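Side-chain contacts in sugar ABC transporter, sugar-binding protein (Streptococcus pneumoniae, PDB 2HEU), which probably captures raffinose-type sugars outside the cell and hands them to an ABC transporter for import into the bacterium: residues K63-L67 and A68-P72; P146-W149 and D150-E153. All blocks are in the same frame, centred on the assembly; numbering follows the deposited sequence.

Contact 1 (K63-L67 and A68-P72); sequences KTRVL and AGDVP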
loop_
_atom_site.group_PDB
_atom_site.type_symbol
_atom_site.label_atom_id
_atom_site.label_comp_id
_atom_site.label_asym_id
_atom_site.label_seq_id
_atom_site.Cartn_x
_atom_site.Cartn_y
_atom_site.Cartn_z
ATOM N N LYS A 63 1.362 20.607 0.556
ATOM C CA LYS A 63 2.416 21.188 1.356
ATOM C C LYS A 63 2.388 22.690 1.268
ATOM O O LYS A 63 2.521 23.396 2.305
ATOM C CB LYS A 63 3.771 20.647 0.962
ATOM C CG LYS A 63 4.005 19.185 1.210
ATOM C CD LYS A 63 5.310 18.691 0.704
ATOM C CE LYS A 63 5.535 17.206 0.745
ATOM N NZ LYS A 63 6.757 16.925 -0.090
ATOM N N THR A 64 2.251 23.241 0.085
ATOM C CA THR A 64 2.246 24.706 -0.117
ATOM C C THR A 64 1.100 25.297 0.652
ATOM O O THR A 64 1.237 26.358 1.307
ATOM C CB THR A 64 2.172 25.034 -1.580
ATOM O OG1 THR A 64 3.369 24.537 -2.244
ATOM C CG2 THR A 64 2.003 26.543 -1.838
ATOM N N ARG A 65 -0.075 24.661 0.548
ATOM C CA ARG A 65 -1.292 25.193 1.136
ATOM C C ARG A 65 -1.196 25.128 2.665
ATOM O O ARG A 65 -1.608 26.067 3.329
ATOM C CB ARG A 65 -2.554 24.543 0.572
ATOM C CG ARG A 65 -2.795 24.845 -0.901
ATOM C CD ARG A 65 -4.079 24.342 -1.405
ATOM N NE ARG A 65 -5.228 24.794 -0.630
ATOM C CZ ARG A 65 -6.419 24.303 -0.706
ATOM N NH1 ARG A 65 -6.708 23.428 -1.650
ATOM N NH2 ARG A 65 -7.374 24.754 0.094
ATOM N N VAL A 66 -0.687 24.014 3.198
ATOM C CA VAL A 66 -0.590 23.926 4.636
ATOM C C VAL A 66 0.354 24.973 5.173
ATOM O O VAL A 66 0.088 25.651 6.177
ATOM C CB VAL A 66 -0.141 22.510 5.107
ATOM C CG1 VAL A 66 0.208 22.474 6.575
ATOM C CG2 VAL A 66 -1.215 21.554 4.783
ATOM N N LEU A 67 1.529 25.046 4.610
ATOM C CA LEU A 67 2.422 25.953 5.237
ATOM C C LEU A 67 1.797 27.425 5.074
ATOM O O LEU A 67 1.935 28.211 6.054
ATOM C CB LEU A 67 3.850 25.673 4.729
ATOM C CG LEU A 67 4.736 24.377 5.000
ATOM C CD1 LEU A 67 5.294 24.276 6.450
ATOM C CD2 LEU A 67 4.225 22.939 4.432
ATOM N N ALA A 68 1.042 27.789 3.964
ATOM C CA ALA A 68 0.312 29.053 3.860
ATOM C C ALA A 68 -0.892 29.261 4.728
ATOM O O ALA A 68 -1.505 30.356 4.652
ATOM C CB ALA A 68 -0.133 29.241 2.460
ATOM N N GLY A 69 -1.251 28.252 5.526
ATOM C CA GLY A 69 -2.419 28.331 6.349
ATOM C C GLY A 69 -3.723 28.266 5.596
ATOM O O GLY A 69 -4.679 28.867 6.024
ATOM N N ASP A 70 -3.798 27.529 4.491
ATOM C CA ASP A 70 -4.996 27.370 3.671
ATOM C C ASP A 70 -5.298 25.889 3.564
ATOM O O ASP A 70 -5.200 25.282 2.512
ATOM C CB ASP A 70 -4.720 27.904 2.294
ATOM C CG ASP A 70 -5.819 27.692 1.337
ATOM O OD1 ASP A 70 -6.988 27.464 1.726
ATOM O OD2 ASP A 70 -5.497 27.643 0.127
ATOM N N VAL A 71 -5.667 25.273 4.742
ATOM C CA VAL A 71 -5.868 23.823 4.860
ATOM C C VAL A 71 -7.264 23.444 4.391
ATOM O O VAL A 71 -8.261 24.001 4.862
ATOM C CB VAL A 71 -5.627 23.325 6.322
ATOM C CG1 VAL A 71 -5.744 21.791 6.425
ATOM C CG2 VAL A 71 -4.319 23.796 6.881
ATOM N N PRO A 72 -7.391 22.503 3.392
ATOM C CA PRO A 72 -8.724 22.096 3.013
ATOM C C PRO A 72 -9.504 21.546 4.197
ATOM O O PRO A 72 -8.951 20.969 5.136
ATOM C CB PRO A 72 -8.469 21.022 1.997
ATOM C CG PRO A 72 -7.108 21.290 1.487
ATOM C CD PRO A 72 -6.339 21.813 2.625
#
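Ala68 N donates to Thr64 O over 3.0 Å, the last regular i to i+4 bond of helix 58-67. The Ala68 CB rests against the end of the helix, 3.4 Å from Thr64 O. Gly69 then leaves helical geometry with a positive phi of 71°. Its N reaches back to Val66 O, 3.0 Å away. Asp70 N closes the turn on Arg65 O at 2.9 Å. These two backward bonds define a Schellman motif, the common way of ending a helix on a glycine.

Asp70 also turns its side chain back to the helix. With CG anti to the backbone N (chi1 175°), the carboxylate reaches the NE and NH2 side of Arg65. Arg65 bends at chi3 and offers it two nitrogens side-on. NE lies 3.0 Å from Asp70 OD2, and NH2 lies 3.2 Å from Asp70 OD1 in a straighter bond. The two planes are 38° apart, and both oxygens are met from above the carboxylate plane. Asp70 O receives weak bonds from the same NE and NH2.

Val71 CG2 only grazes Val66 CG2, at 4.4 Å. Pro72 lays CG over one face of the guanidinium, 3.7 Å from Arg65 NH2 and offset toward its rim. From there the chain runs on into strand 74-76.

Glu22 of strand 19-24 forms a second salt bridge, at Arg65 NH1. Arg65 thus links the helix end to the turn and to the sheet. The two acids probably balance its charge, while the two-nitrogen grip and the proline against one face limit rotation of the guanidinium.

Contact 2 (P146-W149 and D150-E153); sequences PETW and DEFE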
loop_
_atom_site.group_PDB
_atom_site.type_symbol
_atom_site.label_atom_id
_atom_site.label_comp_id
_atom_site.label_asym_id
_atom_site.label_seq_id
_atom_site.Cartn_x
_atom_site.Cartn_y
_atom_site.Cartn_z
ATOM N N PRO A 146 2.849 -21.292 -2.972
ATOM C CA PRO A 146 3.855 -21.730 -1.939
ATOM C C PRO A 146 3.523 -21.169 -0.587
ATOM O O PRO A 146 3.077 -20.061 -0.473
ATOM C CB PRO A 146 5.139 -21.155 -2.495
ATOM C CG PRO A 146 4.689 -19.868 -3.131
ATOM C CD PRO A 146 3.335 -20.123 -3.756
ATOM N N GLU A 147 3.802 -21.936 0.449
ATOM C CA GLU A 147 3.492 -21.512 1.890
ATOM C C GLU A 147 4.619 -21.430 2.742
ATOM O O GLU A 147 4.480 -21.131 3.897
ATOM C CB GLU A 147 2.659 -22.291 2.763
ATOM C CG GLU A 147 2.544 -23.351 2.201
ATOM C CD GLU A 147 1.174 -23.432 1.869
ATOM O OE1 GLU A 147 0.514 -24.331 2.541
ATOM O OE2 GLU A 147 0.602 -22.360 1.619
ATOM N N THR A 148 5.833 -21.542 2.203
ATOM C CA THR A 148 7.068 -21.289 2.906
ATOM C C THR A 148 8.112 -20.719 1.875
ATOM O O THR A 148 7.979 -20.907 0.692
ATOM C CB THR A 148 7.707 -22.543 3.511
ATOM O OG1 THR A 148 8.065 -23.416 2.484
ATOM C CG2 THR A 148 6.765 -23.262 4.490
ATOM N N TRP A 149 9.151 -20.105 2.401
ATOM C CA TRP A 149 10.272 -19.679 1.585
ATOM C C TRP A 149 10.744 -20.863 0.746
ATOM O O TRP A 149 11.020 -20.701 -0.476
ATOM C CB TRP A 149 11.428 -19.171 2.374
ATOM C CG TRP A 149 11.207 -17.940 3.220
ATOM C CD1 TRP A 149 10.271 -16.937 3.069
ATOM C CD2 TRP A 149 11.964 -17.587 4.369
ATOM N NE1 TRP A 149 10.438 -15.981 4.024
ATOM C CE2 TRP A 149 11.503 -16.334 4.821
ATOM C CE3 TRP A 149 13.084 -18.149 5.031
ATOM C CZ2 TRP A 149 12.033 -15.689 5.921
ATOM C CZ3 TRP A 149 13.641 -17.496 6.146
ATOM C CH2 TRP A 149 13.125 -16.292 6.546
ATOM N N ASP A 150 10.925 -22.029 1.371
ATOM C CA ASP A 150 11.504 -23.152 0.624
ATOM C C ASP A 150 10.534 -23.592 -0.457
ATOM O O ASP A 150 10.992 -23.985 -1.551
ATOM C CB ASP A 150 11.798 -24.283 1.626
ATOM C CG ASP A 150 13.037 -24.064 2.443
ATOM O OD1 ASP A 150 13.690 -23.052 2.363
ATOM O OD2 ASP A 150 13.294 -25.011 3.230
ATOM N N GLU A 151 9.250 -23.599 -0.202
ATOM C CA GLU A 151 8.304 -23.967 -1.268
ATOM C C GLU A 151 8.328 -22.941 -2.371
ATOM O O GLU A 151 8.139 -23.280 -3.553
ATOM C CB GLU A 151 6.897 -24.091 -0.782
ATOM C CG GLU A 151 6.611 -25.309 0.084
ATOM C CD GLU A 151 5.190 -25.525 0.383
ATOM O OE1 GLU A 151 4.345 -24.720 0.135
ATOM O OE2 GLU A 151 4.806 -26.631 0.896
ATOM N N PHE A 152 8.577 -21.678 -2.088
ATOM C CA PHE A 152 8.611 -20.632 -3.154
ATOM C C PHE A 152 9.831 -20.858 -4.064
ATOM O O PHE A 152 9.717 -20.802 -5.274
ATOM C CB PHE A 152 8.587 -19.286 -2.452
ATOM C CG PHE A 152 8.240 -18.090 -3.374
ATOM C CD1 PHE A 152 7.845 -18.182 -4.679
ATOM C CD2 PHE A 152 8.332 -16.836 -2.773
ATOM C CE1 PHE A 152 7.507 -17.025 -5.389
ATOM C CE2 PHE A 152 7.998 -15.701 -3.487
ATOM C CZ PHE A 152 7.578 -15.804 -4.799
ATOM N N GLU A 153 10.988 -21.154 -3.447
ATOM C CA GLU A 153 12.168 -21.480 -4.206
ATOM C C GLU A 153 11.843 -22.671 -5.140
ATOM O O GLU A 153 12.164 -22.640 -6.333
ATOM C CB GLU A 153 13.321 -21.938 -3.250
ATOM C CG GLU A 153 13.885 -20.891 -2.420
ATOM C CD GLU A 153 14.850 -21.399 -1.346
ATOM O OE1 GLU A 153 14.840 -22.634 -1.075
ATOM O OE2 GLU A 153 15.595 -20.579 -0.780
HETATM O O HOH W 1 2.375 -26.795 2.187
#
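Thr148 OG1 accepts a hydrogen bond from Glu151 N at 2.9 Å, and the fit around this bond is close. The hydroxyl sits between the backbone N and the carbonyl carbon (chi1 64°), which turns it to the start of the helix. Glu151 CG packs alongside, 3.4 Å from Thr148 OG1. On the inner side, Pro146 CB lies against the backbone of Phe152, 3.5 Å from Phe152 N. The proline CG meets the phenyl ring obliquely, 3.9 Å from Phe152 CD1. Phe152 also touches Ile223. The Trp149 ring packs on helix 212-222, and its NE1 bonds to Thr187 OG1.

Thr148 is the N-cap of helix 149-161. Its hydroxyl satisfies an N-H of the first turn that has no earlier helical carbonyl to use. Thr148 O takes Phe152 N at 2.9 Å, and Trp149 O takes Glu153 N, so the regular helical bonds begin at once.

The other side of the cap is looser and acidic. The Glu151 side chain runs back along the loop, where its OE1 accepts from Glu147 N at 2.9 Å. The bond falls on the anti side of the carboxylate, 27° out of its plane. The Glu147 side chain lies beside it, but it is strained as modelled and its exact placement is doubtful. In that placement, the OE1 atoms of Glu147 and Glu151 are 4.5 Å apart. A water bridges the pair, donating to Glu147 OE1 and to Glu151 OE2, the latter at 2.8 Å. These donated bonds probably soften the repulsion between the two acids. Further round the turn, Asp150 and Glu153 share Lys219 through salt bridges.

Overall arrangement
Both contacts are local and sit at helix ends, on opposite sides of the chain's centre. Contact 1 ends helix 58-67; contact 2 starts helix 149-161. They share no element, and their centres are about 48 Å apart. Contact 1 is a surface contact. Its main side-chain tie is a salt bridge, tied in turn to the five-stranded mixed sheet. Contact 2 is partly buried, with proline and aromatic packing on its inner side and acidic groups joined by water outside. Opposite charges pair in the first; in the second, two acidic groups lie near each other with a water between them. The two probably belong to different lobes, as expected for a solute-binding protein.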